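Long-range contacts in alpha,alpha-trehalose-phosphate synthase (UDP-forming) (Burkholderia xenovorans, PDB 5HXA), which is a glycosyltransferase family 20 enzyme of the GT-B fold, in which two Rossmann-like domains face each other: residues W94-Y99 and L172-P177; I164-P169 and Q200-F205; G113-N118 and L142-R147; L273-G278 and Q317-T322. All blocks are in the same frame, centred on the assembly; numbering follows the deposited sequence.

Contact 1: residues W94-Y99 and L172-P177; sequences WPTFHY and LRTIPP
Ile-175 drives its CD1 methyl between Thr-96 and Phe-97, and most of the apolar contact gathers round that branch. CD1 lies 3.6 Å from Thr-96 CG2. It meets the Phe-97 ring at the edge, near the ring plane, 3.6 Å from CE1, with the two side chains crossing at about a right angle. Leu-172 adds a looser touch, CD1 to Phe-97 CE1 at 4.0 Å, its side chain running beside the phenylalanine and pointing the same way. In Thr-96, OG1 sits beside the backbone N (chi1 -58°), which turns CG2 anti to that N and toward Ile-175.

The polar link is indirect: water 1 lies 2.7 Å from Thr-96 OG1 and donates to Thr-174 OG1 at 2.8 Å. Each hydroxyl is also hydrogen-bonded to a carbonyl of its own chain region, Thr-96 to Thr-92 O and Thr-174 to Val-171 O, so the water joins two groups already anchored.

Backbone bonds shape both sides. Leu-172 to Ile-175 form a type I turn, with Ile-175 N to Leu-172 O at 3.0 Å. Helix 78-97 ends in a Schellman motif whose C-prime residue is Tyr-99, of positive phi, with Tyr-99 N bonded to Thr-96 O at 2.9 Å. The contact thus packs a Schellman-capped helix end against the turn linking helices 169-172 and 178-185, within the N-terminal domain of a GT-B fold.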
loop_
_atom_site.group_PDB
_atom_site.type_symbol
_atom_site.label_atom_id
_atom_site.label_comp_id
_atom_site.label_asym_id
_atom_site.label_seq_id
_atom_site.Cartn_x
_atom_site.Cartn_y
_atom_site.Cartn_z
ATOM N N TRP A 94 10.523 -3.839 7.299
ATOM C CA TRP A 94 9.830 -5.074 6.930
ATOM C C TRP A 94 8.351 -4.849 6.625
ATOM O O TRP A 94 7.910 -5.237 5.528
ATOM C CB TRP A 94 10.017 -6.142 8.017
ATOM C CG TRP A 94 9.196 -7.381 7.707
ATOM C CD1 TRP A 94 7.861 -7.597 7.993
ATOM C CD2 TRP A 94 9.650 -8.545 7.025
ATOM N NE1 TRP A 94 7.476 -8.834 7.530
ATOM C CE2 TRP A 94 8.555 -9.439 6.938
ATOM C CE3 TRP A 94 10.881 -8.929 6.487
ATOM C CZ2 TRP A 94 8.659 -10.687 6.333
ATOM C CZ3 TRP A 94 10.984 -10.177 5.885
ATOM C CH2 TRP A 94 9.878 -11.040 5.815
ATOM N N PRO A 95 7.536 -4.249 7.505
ATOM C CA PRO A 95 6.116 -4.081 7.141
ATOM C C PRO A 95 5.903 -3.185 5.930
ATOM O O PRO A 95 5.070 -3.503 5.071
ATOM C CB PRO A 95 5.485 -3.492 8.416
ATOM C CG PRO A 95 6.620 -2.922 9.190
ATOM C CD PRO A 95 7.801 -3.803 8.888
ATOM N N THR A 96 6.638 -2.074 5.821
ATOM C CA THR A 96 6.450 -1.181 4.676
ATOM C C THR A 96 6.863 -1.838 3.359
ATOM O O THR A 96 6.161 -1.711 2.344
ATOM C CB THR A 96 7.236 0.115 4.890
ATOM O OG1 THR A 96 6.789 0.734 6.096
ATOM C CG2 THR A 96 6.988 1.088 3.732
ATOM N N PHE A 97 8.008 -2.529 3.337
ATOM C CA PHE A 97 8.422 -3.174 2.091
ATOM C C PHE A 97 7.463 -4.292 1.683
ATOM O O PHE A 97 7.445 -4.671 0.508
ATOM C CB PHE A 97 9.846 -3.751 2.202
ATOM C CG PHE A 97 10.956 -2.726 2.064
ATOM C CD1 PHE A 97 10.778 -1.403 2.472
ATOM C CD2 PHE A 97 12.180 -3.100 1.523
ATOM C CE1 PHE A 97 11.814 -0.476 2.355
ATOM C CE2 PHE A 97 13.222 -2.183 1.392
ATOM C CZ PHE A 97 13.039 -0.868 1.807
ATOM N N HIS A 98 6.688 -4.843 2.630
ATOM C CA HIS A 98 5.623 -5.793 2.321
ATOM C C HIS A 98 4.261 -5.115 2.163
ATOM O O HIS A 98 3.220 -5.771 2.312
ATOM C CB HIS A 98 5.576 -6.902 3.386
ATOM C CG HIS A 98 6.739 -7.847 3.298
ATOM N ND1 HIS A 98 7.945 -7.605 3.925
ATOM C CD2 HIS A 98 6.898 -9.007 2.614
ATOM C CE1 HIS A 98 8.789 -8.586 3.648
ATOM N NE2 HIS A 98 8.181 -9.447 2.852
ATOM N N TYR A 99 4.250 -3.817 1.857
ATOM C CA TYR A 99 3.027 -3.085 1.522
ATOM C C TYR A 99 2.041 -3.060 2.686
ATOM O O TYR A 99 0.819 -3.063 2.491
ATOM C CB TYR A 99 2.379 -3.653 0.250
ATOM C CG TYR A 99 3.137 -3.247 -1.004
ATOM C CD1 TYR A 99 4.358 -3.844 -1.333
ATOM C CD2 TYR A 99 2.647 -2.251 -1.843
ATOM C CE1 TYR A 99 5.061 -3.468 -2.477
ATOM C CE2 TYR A 99 3.347 -1.864 -2.987
ATOM C CZ TYR A 99 4.551 -2.475 -3.298
ATOM O OH TYR A 99 5.242 -2.089 -4.427
ATOM N N LEU A 172 7.141 3.579 -0.558
ATOM C CA LEU A 172 8.460 3.846 0.015
ATOM C C LEU A 172 8.515 5.194 0.726
ATOM O O LEU A 172 9.148 5.319 1.782
ATOM C CB LEU A 172 9.529 3.811 -1.088
ATOM C CG LEU A 172 10.966 4.057 -0.612
ATOM C CD1 LEU A 172 11.463 2.826 0.113
ATOM C CD2 LEU A 172 11.876 4.402 -1.780
ATOM N N ARG A 173 7.878 6.222 0.153
ATOM C CA ARG A 173 8.025 7.559 0.719
ATOM C C ARG A 173 7.316 7.716 2.058
ATOM O O ARG A 173 7.509 8.746 2.719
ATOM C CB ARG A 173 7.535 8.622 -0.276
ATOM C CG ARG A 173 6.030 8.646 -0.578
ATOM C CD ARG A 173 5.754 9.533 -1.817
ATOM N NE ARG A 173 4.333 9.809 -2.037
ATOM C CZ ARG A 173 3.724 10.933 -1.668
ATOM N NH1 ARG A 173 4.409 11.895 -1.060
ATOM N NH2 ARG A 173 2.429 11.098 -1.899
ATOM N N THR A 174 6.534 6.724 2.494
ATOM C CA THR A 174 5.967 6.787 3.838
ATOM C C THR A 174 7.025 6.537 4.912
ATOM O O THR A 174 6.817 6.917 6.069
ATOM C CB THR A 174 4.798 5.798 4.003
ATOM O OG1 THR A 174 5.262 4.445 3.887
ATOM C CG2 THR A 174 3.707 6.064 2.954
ATOM N N ILE A 175 8.153 5.924 4.560
ATOM C CA ILE A 175 9.277 5.770 5.492
ATOM C C ILE A 175 9.989 7.118 5.599
ATOM O O ILE A 175 10.523 7.607 4.593
ATOM C CB ILE A 175 10.249 4.679 5.019
ATOM C CG1 ILE A 175 9.559 3.311 4.967
ATOM C CG2 ILE A 175 11.506 4.646 5.898
ATOM C CD1 ILE A 175 10.330 2.306 4.093
ATOM N N PRO A 176 10.029 7.761 6.762
ATOM C CA PRO A 176 10.445 9.174 6.811
ATOM C C PRO A 176 11.848 9.403 6.259
ATOM O O PRO A 176 12.030 10.322 5.452
ATOM C CB PRO A 176 10.321 9.529 8.303
ATOM C CG PRO A 176 9.158 8.670 8.746
ATOM C CD PRO A 176 9.404 7.341 8.033
ATOM N N PRO A 177 12.876 8.590 6.619
ATOM C CA PRO A 177 14.202 8.825 6.006
ATOM C C PRO A 177 14.443 8.124 4.669
ATOM O O PRO A 177 15.599 7.833 4.336
ATOM C CB PRO A 177 15.172 8.295 7.068
ATOM C CG PRO A 177 14.410 7.147 7.682
ATOM C CD PRO A 177 12.967 7.616 7.729
HETATM O O HOH W 1 6.145 3.353 6.366
#

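Contact 2: residues I164-P169 and Q200-F205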
loop_
_atom_site.group_PDB
_atom_site.type_symbol
_atom_site.label_atom_id
_atom_site.label_comp_id
_atom_site.label_asym_id
_atom_site.label_seq_id
_atom_site.Cartn_x
_atom_site.Cartn_y
_atom_site.Cartn_z
ATOM N N ILE A 164 13.638 -9.234 -0.079
ATOM C CA ILE A 164 12.213 -8.945 0.080
ATOM C C ILE A 164 11.806 -7.929 -0.994
ATOM O O ILE A 164 12.681 -7.429 -1.715
ATOM C CB ILE A 164 11.930 -8.461 1.518
ATOM C CG1 ILE A 164 12.598 -7.109 1.786
ATOM C CG2 ILE A 164 12.403 -9.510 2.557
ATOM C CD1 ILE A 164 12.118 -6.459 3.104
ATOM N N PRO A 165 10.518 -7.613 -1.180
ATOM C CA PRO A 165 10.148 -6.637 -2.215
ATOM C C PRO A 165 10.752 -5.265 -1.946
ATOM O O PRO A 165 11.061 -4.909 -0.809
ATOM C CB PRO A 165 8.610 -6.572 -2.129
ATOM C CG PRO A 165 8.194 -7.824 -1.390
ATOM C CD PRO A 165 9.333 -8.107 -0.444
ATOM N N PHE A 166 10.903 -4.481 -3.020
ATOM C CA PHE A 166 11.233 -3.065 -2.881
ATOM C C PHE A 166 10.003 -2.252 -3.260
ATOM O O PHE A 166 9.600 -2.261 -4.432
ATOM C CB PHE A 166 12.436 -2.655 -3.742
ATOM C CG PHE A 166 12.967 -1.284 -3.386
ATOM C CD1 PHE A 166 13.813 -1.121 -2.290
ATOM C CD2 PHE A 166 12.567 -0.151 -4.099
ATOM C CE1 PHE A 166 14.289 0.146 -1.926
ATOM C CE2 PHE A 166 13.034 1.120 -3.738
ATOM C CZ PHE A 166 13.905 1.262 -2.646
ATOM N N PRO A 167 9.369 -1.551 -2.318
ATOM C CA PRO A 167 8.048 -0.985 -2.592
ATOM C C PRO A 167 8.128 0.220 -3.519
ATOM O O PRO A 167 9.112 0.965 -3.529
ATOM C CB PRO A 167 7.539 -0.587 -1.196
ATOM C CG PRO A 167 8.813 -0.212 -0.444
ATOM C CD PRO A 167 9.828 -1.260 -0.940
ATOM N N VAL A 168 7.064 0.414 -4.294
ATOM C CA VAL A 168 7.001 1.499 -5.278
ATOM C C VAL A 168 7.080 2.838 -4.550
ATOM O O VAL A 168 6.853 2.889 -3.328
ATOM C CB VAL A 168 5.735 1.390 -6.149
ATOM C CG1 VAL A 168 5.807 0.133 -7.053
ATOM C CG2 VAL A 168 4.501 1.364 -5.296
ATOM N N PRO A 169 7.419 3.932 -5.246
ATOM C CA PRO A 169 7.645 5.216 -4.555
ATOM C C PRO A 169 6.506 5.692 -3.662
ATOM O O PRO A 169 6.785 6.195 -2.568
ATOM C CB PRO A 169 7.887 6.187 -5.726
ATOM C CG PRO A 169 8.584 5.325 -6.753
ATOM C CD PRO A 169 7.875 3.981 -6.652
ATOM N N GLN A 200 12.342 -2.042 -11.183
ATOM C CA GLN A 200 11.699 -0.860 -11.746
ATOM C C GLN A 200 11.227 0.088 -10.649
ATOM O O GLN A 200 11.306 1.310 -10.815
ATOM C CB GLN A 200 10.539 -1.261 -12.657
ATOM C CG GLN A 200 9.982 -0.102 -13.496
ATOM C CD GLN A 200 11.032 0.532 -14.397
ATOM O OE1 GLN A 200 11.707 -0.157 -15.163
ATOM N NE2 GLN A 200 11.183 1.855 -14.300
ATOM N N SER A 201 10.756 -0.453 -9.520
ATOM C CA SER A 201 10.368 0.372 -8.383
ATOM C C SER A 201 11.525 1.246 -7.907
ATOM O O SER A 201 11.348 2.439 -7.625
ATOM C CB SER A 201 9.886 -0.538 -7.254
ATOM O OG SER A 201 9.783 0.171 -6.048
ATOM N N PHE A 202 12.714 0.654 -7.783
ATOM C CA PHE A 202 13.894 1.395 -7.339
ATOM C C PHE A 202 14.271 2.461 -8.357
ATOM O O PHE A 202 14.500 3.623 -8.009
ATOM C CB PHE A 202 15.048 0.414 -7.128
ATOM C CG PHE A 202 16.338 1.048 -6.676
ATOM C CD1 PHE A 202 16.532 1.391 -5.342
ATOM C CD2 PHE A 202 17.370 1.262 -7.575
ATOM C CE1 PHE A 202 17.740 1.956 -4.923
ATOM C CE2 PHE A 202 18.572 1.822 -7.161
ATOM C CZ PHE A 202 18.758 2.170 -5.837
ATOM N N VAL A 203 14.337 2.077 -9.630
ATOM C CA VAL A 203 14.717 3.025 -10.669
ATOM C C VAL A 203 13.663 4.123 -10.809
ATOM O O VAL A 203 13.996 5.295 -11.040
ATOM C CB VAL A 203 14.951 2.275 -11.992
ATOM C CG1 VAL A 203 15.138 3.258 -13.137
ATOM C CG2 VAL A 203 16.170 1.342 -11.860
ATOM N N ASP A 204 12.380 3.769 -10.656
ATOM C CA ASP A 204 11.328 4.790 -10.689
ATOM C C ASP A 204 11.548 5.857 -9.624
ATOM O O ASP A 204 11.337 7.054 -9.874
ATOM C CB ASP A 204 9.951 4.157 -10.486
ATOM C CG ASP A 204 9.373 3.556 -11.764
ATOM O OD1 ASP A 204 9.931 3.786 -12.858
ATOM O OD2 ASP A 204 8.341 2.859 -11.663
ATOM N N PHE A 205 11.928 5.452 -8.413
ATOM C CA PHE A 205 12.133 6.451 -7.371
ATOM C C PHE A 205 13.224 7.421 -7.790
ATOM O O PHE A 205 13.074 8.647 -7.679
ATOM C CB PHE A 205 12.499 5.799 -6.034
ATOM C CG PHE A 205 12.778 6.812 -4.958
ATOM C CD1 PHE A 205 11.740 7.333 -4.194
ATOM C CD2 PHE A 205 14.068 7.316 -4.773
ATOM C CE1 PHE A 205 11.986 8.313 -3.229
ATOM C CE2 PHE A 205 14.320 8.281 -3.816
ATOM C CZ PHE A 205 13.280 8.780 -3.039
HETATM O O HOH W 2 10.466 3.035 -4.910
#
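Ser-201, Phe-166 and Pro-169 bury the most surface here, and each meets its partners differently. Ser-201 faces the loop and, in the conformer described here, one of two, has OG trans to its own N (chi1 167°). The hydroxyl then lies within reach of two consecutive carbonyls, Pro-167 O at 2.7 Å and Phe-166 O at 2.9 Å; these distances hold for that conformer alone. Water 2 gives a second link, donating to Pro-167 O at 2.8 Å and to Ser-201 O at 2.9 Å, so that one loop carbonyl and one helix carbonyl share a donor.

Phe-166 offers both edge and face. Its CD2 edge lies near Ser-201 OG in the same conformer, while one face receives the edge of Phe-202 in a T-shaped stack, with centroids 5.5 Å apart and planes at 74°. The closest side-chain atoms of this pair are Phe-166 CZ and Phe-202 CD1, at 3.8 Å. Phe-97 meets the Phe-166 ring edge-to-face as well, and Phe-193 and Met-185 extend the apolar cluster.

Pro-169, in the first turn of helix 169-172, lays its ring on helix 196-208: CG is 3.7 Å from Phe-205 N and also touches the CB atoms of Phe-205 and Asp-204. Beyond it, Asp-204 forms a salt bridge with Arg-208 of the second subunit, so the interface lies close by. The contact packs the loop at the C-terminal end of strand 158-161 against the helix that follows the neighbouring parallel strand 190-193, as in the Rossmann-like N-terminal domain of GT-B proteins.

Contact 3: residues G113-N118 and L142-R147; sequences GYQRVN and LLPFAR
Pro-144 is wedged among Tyr-114, Gln-115 and Asn-118, three side chains of helix 108-126. Its CD lies 3.6 Å from Tyr-114 CE2, and its CG 3.5 Å from Asn-118 CG, the asparagine and proline side chains crossing at about a right angle. Gln-115, bent at chi2, folds its amide back over the proline, with OE1 3.7 Å from Pro-144 CB.

Around this wedge, Asn-118 OD1 nests among carbons: Leu-142 CA at 3.4 Å, Phe-145 CB and Pro-144 CD. It also lies 3.5 Å from Phe-145 N, but the angle is too poor for a hydrogen bond. That N bonds instead to Leu-142 O, closing a type I turn that leads into helix 145-151. Tyr-114 OH, which is hydrogen-bonded to Tyr-140 O, takes only a weak bond from Leu-143 N, 3.4 Å long with an N-H...O angle of 138°.

The next shell holds the amide in place. Asn-118 ND2 donates to Tyr-114 O at 3.0 Å with an angle of 172°; it arrives from above the carbonyl plane, while Asn-118 N reaches the same oxygen from the opposite face. ND2 also bonds to His-141 O and lies over the Tyr-114 ring. Leu-93 and Ser-89 of helix 78-97 pack on Tyr-114, and Tyr-111 OH pairs with Gln-115 NE2.

Both amide hydrogens of Asn-118 thus probably serve carbonyls, fixing its flip. Between helix 108-126 and the turn leading into helix 145-151 the fit is mainly van der Waals, with one weak bond, while the bonds to Tyr-140 O and His-141 O fasten the helix to the chain entering that turn.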
loop_
_atom_site.group_PDB
_atom_site.type_symbol
_atom_site.label_atom_id
_atom_site.label_comp_id
_atom_site.label_asym_id
_atom_site.label_seq_id
_atom_site.Cartn_x
_atom_site.Cartn_y
_atom_site.Cartn_z
ATOM N N GLY A 113 20.068 4.180 15.760
ATOM C CA GLY A 113 20.778 2.952 16.092
ATOM C C GLY A 113 21.016 2.074 14.877
ATOM O O GLY A 113 22.070 1.448 14.748
ATOM N N TYR A 114 20.031 2.005 13.981
ATOM C CA TYR A 114 20.200 1.308 12.707
ATOM C C TYR A 114 21.417 1.835 11.949
ATOM O O TYR A 114 22.242 1.058 11.453
ATOM C CB TYR A 114 18.917 1.472 11.892
ATOM C CG TYR A 114 18.895 0.889 10.489
ATOM C CD1 TYR A 114 18.535 -0.439 10.269
ATOM C CD2 TYR A 114 19.170 1.685 9.382
ATOM C CE1 TYR A 114 18.482 -0.966 8.977
ATOM C CE2 TYR A 114 19.112 1.166 8.084
ATOM C CZ TYR A 114 18.768 -0.161 7.897
ATOM O OH TYR A 114 18.705 -0.682 6.625
ATOM N N GLN A 115 21.544 3.164 11.854
ATOM C CA GLN A 115 22.721 3.751 11.217
ATOM C C GLN A 115 23.984 3.468 12.024
ATOM O O GLN A 115 25.037 3.156 11.451
ATOM C CB GLN A 115 22.520 5.257 11.032
ATOM C CG GLN A 115 21.465 5.633 9.971
ATOM C CD GLN A 115 21.948 5.369 8.534
ATOM O OE1 GLN A 115 23.125 5.069 8.307
ATOM N NE2 GLN A 115 21.037 5.482 7.563
ATOM N N ARG A 116 23.896 3.560 13.356
ATOM C CA ARG A 116 25.069 3.335 14.195
ATOM C C ARG A 116 25.580 1.904 14.064
ATOM O O ARG A 116 26.794 1.676 13.979
ATOM C CB ARG A 116 24.743 3.658 15.658
ATOM C CG ARG A 116 25.947 3.570 16.590
ATOM C CD ARG A 116 25.568 3.836 18.056
ATOM N NE ARG A 116 24.537 2.915 18.535
ATOM C CZ ARG A 116 23.275 3.256 18.786
ATOM N NH1 ARG A 116 22.868 4.510 18.622
ATOM N NH2 ARG A 116 22.416 2.340 19.213
ATOM N N VAL A 117 24.674 0.927 14.040
ATOM C CA VAL A 117 25.112 -0.461 13.918
ATOM C C VAL A 117 25.746 -0.702 12.551
ATOM O O VAL A 117 26.795 -1.348 12.445
ATOM C CB VAL A 117 23.938 -1.419 14.188
ATOM C CG1 VAL A 117 24.259 -2.828 13.694
ATOM C CG2 VAL A 117 23.614 -1.434 15.675
ATOM N N ASN A 118 25.131 -0.178 11.488
ATOM C CA ASN A 118 25.723 -0.298 10.158
ATOM C C ASN A 118 27.134 0.280 10.125
ATOM O O ASN A 118 28.049 -0.329 9.558
ATOM C CB ASN A 118 24.834 0.394 9.122
ATOM C CG ASN A 118 23.820 -0.552 8.485
ATOM O OD1 ASN A 118 24.103 -1.159 7.457
ATOM N ND2 ASN A 118 22.635 -0.670 9.086
ATOM N N LEU A 142 20.830 -3.905 6.056
ATOM C CA LEU A 142 22.141 -3.382 5.696
ATOM C C LEU A 142 22.079 -2.421 4.505
ATOM O O LEU A 142 23.058 -2.272 3.770
ATOM C CB LEU A 142 23.094 -4.549 5.410
ATOM C CG LEU A 142 23.293 -5.486 6.620
ATOM C CD1 LEU A 142 24.005 -6.785 6.247
ATOM C CD2 LEU A 142 24.063 -4.757 7.723
ATOM N N LEU A 143 20.937 -1.763 4.293
ATOM C CA LEU A 143 20.836 -0.783 3.215
ATOM C C LEU A 143 21.963 0.250 3.196
ATOM O O LEU A 143 22.469 0.539 2.097
ATOM C CB LEU A 143 19.475 -0.063 3.279
ATOM C CG LEU A 143 18.234 -0.925 3.078
ATOM C CD1 LEU A 143 16.975 -0.081 3.269
ATOM C CD2 LEU A 143 18.245 -1.579 1.704
ATOM N N PRO A 144 22.388 0.850 4.307
ATOM C CA PRO A 144 23.431 1.885 4.226
ATOM C C PRO A 144 24.857 1.379 4.396
ATOM O O PRO A 144 25.767 2.206 4.502
ATOM C CB PRO A 144 23.054 2.823 5.383
ATOM C CG PRO A 144 22.441 1.937 6.392
ATOM C CD PRO A 144 21.800 0.780 5.663
ATOM N N PHE A 145 25.070 0.060 4.371
ATOM C CA PHE A 145 26.375 -0.509 4.708
ATOM C C PHE A 145 27.452 -0.098 3.703
ATOM O O PHE A 145 28.595 0.180 4.088
ATOM C CB PHE A 145 26.255 -2.036 4.786
ATOM C CG PHE A 145 27.439 -2.711 5.417
ATOM C CD1 PHE A 145 27.624 -2.680 6.796
ATOM C CD2 PHE A 145 28.372 -3.373 4.634
ATOM C CE1 PHE A 145 28.728 -3.301 7.383
ATOM C CE2 PHE A 145 29.474 -3.997 5.210
ATOM C CZ PHE A 145 29.649 -3.967 6.584
ATOM N N ALA A 146 27.121 -0.065 2.406
ATOM C CA ALA A 146 28.131 0.343 1.427
ATOM C C ALA A 146 28.523 1.806 1.614
ATOM O O ALA A 146 29.697 2.160 1.453
ATOM C CB ALA A 146 27.641 0.105 0.001
ATOM N N ARG A 147 27.566 2.670 1.954
ATOM C CA ARG A 147 27.925 4.068 2.179
ATOM C C ARG A 147 28.831 4.208 3.398
ATOM O O ARG A 147 29.788 4.994 3.384
ATOM C CB ARG A 147 26.671 4.939 2.332
ATOM C CG ARG A 147 27.034 6.399 2.616
ATOM C CD ARG A 147 25.897 7.368 2.365
ATOM N NE ARG A 147 26.327 8.760 2.526
ATOM C CZ ARG A 147 26.732 9.545 1.529
ATOM N NH1 ARG A 147 26.761 9.086 0.283
ATOM N NH2 ARG A 147 27.101 10.797 1.774
#

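Contact 4: residues L273-G278 and Q317-T322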
loop_
_atom_site.group_PDB
_atom_site.type_symbol
_atom_site.label_atom_id
_atom_site.label_comp_id
_atom_site.label_asym_id
_atom_site.label_seq_id
_atom_site.Cartn_x
_atom_site.Cartn_y
_atom_site.Cartn_z
ATOM N N LEU A 273 4.695 -17.336 10.418
ATOM C CA LEU A 273 3.430 -16.743 10.851
ATOM C C LEU A 273 3.567 -15.226 10.773
ATOM O O LEU A 273 3.831 -14.549 11.766
ATOM C CB LEU A 273 3.062 -17.221 12.248
ATOM C CG LEU A 273 1.618 -17.714 12.342
ATOM C CD1 LEU A 273 1.328 -18.318 13.710
ATOM C CD2 LEU A 273 0.674 -16.560 12.041
ATOM N N ASP A 274 3.354 -14.691 9.567
ATOM C CA ASP A 274 3.567 -13.288 9.248
ATOM C C ASP A 274 2.315 -12.744 8.563
ATOM O O ASP A 274 1.637 -13.470 7.829
ATOM C CB ASP A 274 4.808 -13.149 8.328
ATOM C CG ASP A 274 5.226 -11.732 8.126
ATOM O OD1 ASP A 274 4.637 -11.059 7.263
ATOM O OD2 ASP A 274 6.153 -11.286 8.824
ATOM N N TYR A 275 2.001 -11.464 8.799
ATOM C CA TYR A 275 0.834 -10.877 8.135
ATOM C C TYR A 275 0.968 -10.897 6.610
ATOM O O TYR A 275 -0.039 -10.978 5.900
ATOM C CB TYR A 275 0.598 -9.454 8.624
ATOM C CG TYR A 275 1.863 -8.690 8.912
ATOM C CD1 TYR A 275 2.620 -8.136 7.878
ATOM C CD2 TYR A 275 2.304 -8.512 10.221
ATOM C CE1 TYR A 275 3.790 -7.429 8.141
ATOM C CE2 TYR A 275 3.467 -7.806 10.492
ATOM C CZ TYR A 275 4.208 -7.265 9.448
ATOM O OH TYR A 275 5.364 -6.559 9.721
ATOM N N SER A 276 2.197 -10.864 6.087
ATOM C CA SER A 276 2.375 -10.893 4.638
ATOM C C SER A 276 1.977 -12.228 4.028
ATOM O O SER A 276 1.825 -12.316 2.801
ATOM C CB SER A 276 3.837 -10.586 4.287
ATOM O OG SER A 276 4.680 -11.669 4.676
ATOM N N LYS A 277 1.817 -13.279 4.840
ATOM C CA LYS A 277 1.561 -14.601 4.286
ATOM C C LYS A 277 0.086 -14.855 3.992
ATOM O O LYS A 277 -0.217 -15.814 3.288
ATOM C CB LYS A 277 2.099 -15.687 5.233
ATOM C CG LYS A 277 3.590 -15.517 5.560
ATOM C CD LYS A 277 4.429 -15.678 4.302
ATOM C CE LYS A 277 5.910 -15.471 4.583
ATOM N NZ LYS A 277 6.725 -15.831 3.388
ATOM N N GLY A 278 -0.821 -14.031 4.503
ATOM C CA GLY A 278 -2.242 -14.231 4.230
ATOM C C GLY A 278 -2.795 -15.567 4.679
ATOM O O GLY A 278 -3.560 -16.204 3.942
ATOM N N GLN A 317 1.814 -11.518 17.666
ATOM C CA GLN A 317 0.897 -12.182 18.590
ATOM C C GLN A 317 -0.553 -12.019 18.142
ATOM O O GLN A 317 -1.360 -12.948 18.276
ATOM C CB GLN A 317 1.093 -11.639 20.007
ATOM N N ARG A 318 -0.899 -10.854 17.583
ATOM C CA ARG A 318 -2.277 -10.623 17.155
ATOM C C ARG A 318 -2.620 -11.444 15.921
ATOM O O ARG A 318 -3.710 -12.021 15.841
ATOM C CB ARG A 318 -2.513 -9.136 16.885
ATOM N N ILE A 319 -1.708 -11.498 14.944
ATOM C CA ILE A 319 -1.946 -12.297 13.744
ATOM C C ILE A 319 -2.101 -13.765 14.114
ATOM O O ILE A 319 -2.916 -14.491 13.528
ATOM C CB ILE A 319 -0.807 -12.089 12.725
ATOM C CG1 ILE A 319 -0.481 -10.596 12.556
ATOM C CG2 ILE A 319 -1.156 -12.726 11.394
ATOM C CD1 ILE A 319 -1.678 -9.683 12.273
ATOM N N ARG A 320 -1.322 -14.224 15.094
ATOM C CA ARG A 320 -1.388 -15.624 15.498
ATOM C C ARG A 320 -2.720 -15.931 16.179
ATOM O O ARG A 320 -3.362 -16.947 15.877
ATOM C CB ARG A 320 -0.205 -15.951 16.415
ATOM C CG ARG A 320 -0.157 -17.394 16.904
ATOM C CD ARG A 320 1.175 -17.714 17.568
ATOM N NE ARG A 320 1.066 -18.843 18.489
ATOM C CZ ARG A 320 1.985 -19.171 19.396
ATOM N NH1 ARG A 320 3.099 -18.458 19.515
ATOM N NH2 ARG A 320 1.783 -20.215 20.193
ATOM N N GLN A 321 -3.159 -15.053 17.090
ATOM C CA GLN A 321 -4.447 -15.256 17.751
ATOM C C GLN A 321 -5.587 -15.245 16.744
ATOM O O GLN A 321 -6.515 -16.057 16.835
ATOM C CB GLN A 321 -4.681 -14.183 18.815
ATOM C CG GLN A 321 -3.712 -14.195 19.967
ATOM C CD GLN A 321 -3.845 -12.948 20.827
ATOM O OE1 GLN A 321 -4.819 -12.202 20.709
ATOM N NE2 GLN A 321 -2.860 -12.709 21.689
ATOM N N THR A 322 -5.534 -14.332 15.774
ATOM C CA THR A 322 -6.549 -14.303 14.723
ATOM C C THR A 322 -6.591 -15.620 13.963
ATOM O O THR A 322 -7.666 -16.203 13.762
ATOM C CB THR A 322 -6.269 -13.143 13.760
ATOM O OG1 THR A 322 -6.281 -11.912 14.485
ATOM C CG2 THR A 322 -7.316 -13.094 12.670
#
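Leu-273 and Arg-320 cross at about a right angle where a loop of the C-terminal Rossmann-like domain of this GT-B fold meets helix 314-334. The loop leaves parallel strand 265-270 and leads into helix 279-292. Leu-273 CD1 abuts the aliphatic stem of the arginine, 3.6 Å from CG and 3.9 Å from both CB and CD. Extended from CG to NE, and starting out directly away from the backbone N (chi1 -180°), that stem carries the charged end away from the loop to a salt bridge with Glu-324.

The preceding residue, Ile-319, points at the loop and crosses Tyr-275 obliquely. Its CG1 approaches the edge of the tyrosine ring near the ring plane, 4.2 Å from CD2, while CG2 lies 4.3 Å from Leu-273 CD2. These are loose apolar contacts. Tyr-275 N is buried here without a partner in the model.

Asp-274 shapes the loop and ties it to the helix: OD1 makes an Asx turn and OD2 bonds to Tyr-316 OH. Asp-274 OD1 accepts Ser-276 N at 2.7 Å on the anti side, and Ser-276 OG at 2.7 Å from above the carboxylate plane.

Overall arrangement
All four contacts are largely buried, but contact 4 is the most open, since both its touching helix residues are partly exposed. Contacts 1, 2 and 3 belong to the N-terminal domain, and contact 4 to the C-terminal one. Contacts 1 and 2 lie about 11 Å apart between centres and touch directly; they sit at opposite ends of helix 169-172, and both reach the second subunit, unlike 3 and 4. Contact 1 also meets contact 4 across the domains, through Trp-94, Pro-95 and His-98. Waters bridge polar atoms in both 1 and 2, yet methyl packing dominates 1 and a serine with an aromatic stack 2; contact 3 sets amides against proline, and 4 is apolar between its segments, its polar tie lying just outside them.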